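Apical membrane antigen 1-like protein, soluble form (Toxoplasma gondii, PDB 3ZLE) may take part in host cell invasion as a sporozoite member of the apicomplexan AMA1 family, its ectoplasmic region being the part described here. Local coordinates at residues V34-D39 with S163-K168. Residues are numbered along the deposited sequence; the frame is centred on the assembly and turned at random.
Sequences VDLGRD and SAQLLK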
loop_
_atom_site.group_PDB
_atom_site.type_symbol
_atom_site.label_atom_id
_atom_site.label_comp_id
_atom_site.label_asym_id
_atom_site.label_seq_id
_atom_site.Cartn_x
_atom_site.Cartn_y
_atom_site.Cartn_z
ATOM N N VAL A 34 -7.378 -3.263 -2.667
ATOM C CA VAL A 34 -7.712 -3.044 -4.075
ATOM C C VAL A 34 -7.969 -1.547 -4.337
ATOM O O VAL A 34 -8.790 -0.895 -3.648
ATOM C CB VAL A 34 -8.972 -3.817 -4.475
ATOM C CG1 VAL A 34 -9.496 -3.298 -5.822
ATOM C CG2 VAL A 34 -8.686 -5.313 -4.535
ATOM N N ASP A 35 -7.208 -1.004 -5.271
ATOM C CA ASP A 35 -7.252 0.415 -5.610
ATOM C C ASP A 35 -8.020 0.637 -6.892
ATOM O O ASP A 35 -7.528 0.373 -7.984
ATOM C CB ASP A 35 -5.851 0.965 -5.754
ATOM C CG ASP A 35 -5.836 2.420 -6.084
ATOM O OD1 ASP A 35 -6.892 2.930 -6.569
ATOM O OD2 ASP A 35 -4.773 3.082 -5.838
ATOM N N LEU A 36 -9.233 1.150 -6.783
ATOM C CA LEU A 36 -9.974 1.405 -8.009
ATOM C C LEU A 36 -10.697 2.694 -7.823
ATOM O O LEU A 36 -11.893 2.781 -8.050
ATOM C CB LEU A 36 -10.934 0.225 -8.364
ATOM C CG LEU A 36 -10.312 -1.097 -8.819
ATOM C CD1 LEU A 36 -11.364 -2.234 -8.866
ATOM C CD2 LEU A 36 -9.599 -0.991 -10.170
ATOM N N GLY A 37 -9.951 3.715 -7.414
ATOM C CA GLY A 37 -10.542 4.931 -6.914
ATOM C C GLY A 37 -10.929 5.902 -8.016
ATOM O O GLY A 37 -11.453 6.974 -7.737
ATOM N N ARG A 38 -10.675 5.531 -9.262
ATOM C CA ARG A 38 -11.002 6.387 -10.403
ATOM C C ARG A 38 -11.790 5.656 -11.480
ATOM O O ARG A 38 -11.684 4.446 -11.616
ATOM C CB ARG A 38 -9.737 6.909 -11.023
ATOM C CG ARG A 38 -9.168 8.100 -10.294
ATOM C CD ARG A 38 -7.816 8.359 -10.870
ATOM N NE ARG A 38 -7.341 9.688 -10.541
ATOM C CZ ARG A 38 -7.279 10.674 -11.415
ATOM N NH1 ARG A 38 -7.731 10.492 -12.651
ATOM N NH2 ARG A 38 -6.763 11.831 -11.056
ATOM N N ASP A 39 -12.470 6.419 -12.326
ATOM C CA ASP A 39 -13.081 5.874 -13.525
ATOM C C ASP A 39 -12.852 6.761 -14.730
ATOM O O ASP A 39 -12.701 7.977 -14.608
ATOM C CB ASP A 39 -14.565 5.645 -13.315
ATOM C CG ASP A 39 -15.177 6.669 -12.423
ATOM O OD1 ASP A 39 -15.531 7.747 -12.933
ATOM O OD2 ASP A 39 -15.338 6.385 -11.215
ATOM N N SER A 163 -5.617 -4.287 -14.800
ATOM C CA SER A 163 -5.744 -3.363 -13.659
ATOM C C SER A 163 -6.610 -3.951 -12.580
ATOM O O SER A 163 -6.718 -3.368 -11.495
ATOM C CB SER A 163 -6.307 -2.022 -14.085
ATOM O OG SER A 163 -7.494 -2.173 -14.835
ATOM N N ALA A 164 -7.341 -5.018 -12.937
ATOM C CA ALA A 164 -8.013 -5.901 -11.977
ATOM C C ALA A 164 -7.059 -6.395 -10.921
ATOM O O ALA A 164 -5.906 -6.733 -11.208
ATOM C CB ALA A 164 -8.647 -7.099 -12.705
ATOM N N GLN A 165 -7.501 -6.363 -9.677
ATOM C CA GLN A 165 -6.661 -6.800 -8.605
ATOM C C GLN A 165 -7.270 -7.964 -7.848
ATOM O O GLN A 165 -6.555 -8.722 -7.202
ATOM C CB GLN A 165 -6.368 -5.647 -7.651
ATOM C CG GLN A 165 -5.502 -4.595 -8.282
ATOM C CD GLN A 165 -5.849 -3.217 -7.817
ATOM O OE1 GLN A 165 -5.505 -2.822 -6.706
ATOM N NE2 GLN A 165 -6.486 -2.449 -8.683
ATOM N N LEU A 166 -8.600 -8.060 -7.856
ATOM C CA LEU A 166 -9.254 -9.103 -7.068
ATOM C C LEU A 166 -10.344 -9.823 -7.847
ATOM O O LEU A 166 -11.322 -9.210 -8.280
ATOM C CB LEU A 166 -9.765 -8.578 -5.710
ATOM C CG LEU A 166 -10.749 -9.481 -4.948
ATOM C CD1 LEU A 166 -9.994 -10.692 -4.415
ATOM C CD2 LEU A 166 -11.423 -8.737 -3.790
ATOM N N LEU A 167 -10.168 -11.126 -8.012
ATOM C CA LEU A 167 -11.169 -11.974 -8.678
ATOM C C LEU A 167 -11.369 -13.232 -7.844
ATOM O O LEU A 167 -10.405 -13.979 -7.558
ATOM C CB LEU A 167 -10.692 -12.356 -10.119
ATOM C CG LEU A 167 -11.589 -13.265 -10.991
ATOM C CD1 LEU A 167 -12.945 -12.598 -11.229
ATOM C CD2 LEU A 167 -10.932 -13.585 -12.325
ATOM N N LYS A 168 -12.615 -13.531 -7.540
ATOM C CA LYS A 168 -12.955 -14.447 -6.434
ATOM C C LYS A 168 -14.261 -15.173 -6.831
ATOM O O LYS A 168 -15.060 -14.623 -7.593
ATOM C CB LYS A 168 -13.176 -13.585 -5.187
ATOM C CG LYS A 168 -13.229 -14.291 -3.856
ATOM C CD LYS A 168 -13.428 -13.264 -2.742
ATOM C CE LYS A 168 -14.781 -12.553 -2.836
ATOM N NZ LYS A 168 -14.859 -11.396 -1.898
#
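The carboxamide of Q165 reads the backbone N-H and C=O of D35, as a neighbouring strand would. Its OE1 accepts from D35 N at 2.9 Å, almost straight at 175° about the hydrogen, while NE2 gives a hydrogen to D35 O at 3.1 Å, arriving well above the plane of that carbonyl. The second N-H of NE2 turns back to S163 O, 3.0 Å away and nearly in line with that C=O. Both acceptors lie close to the amide plane, and these two bonds, with the one to OE1, fix the amide's rotation about CG-CD. Glutamine suits the place because its amide donates two N-H groups as well as accepting, and a chain bent at chi2 (145°) brings it alongside D35. Aliphatic groups flank it: CD2 of L36 lies 3.7 Å from NE2, the two side chains running past each other in opposite directions. V34 has CG1 anti to its backbone N (chi1 166°), which leaves CG2 to meet L166 CB at 3.6 Å. D35 sends its carboxylate away from Q165, where OD1 closes an Asx turn with G37 N and OD2 takes G48 N. K55 NZ also bonds Q165 OE1, and its positive charge would probably polarise the amide. In this buried contact between the chain leading into strand 38-40 and the loop between strands 156-159 and 187-191, one side chain thus supplies sheet-like partners to D35, itself in loop, and takes up S163 O.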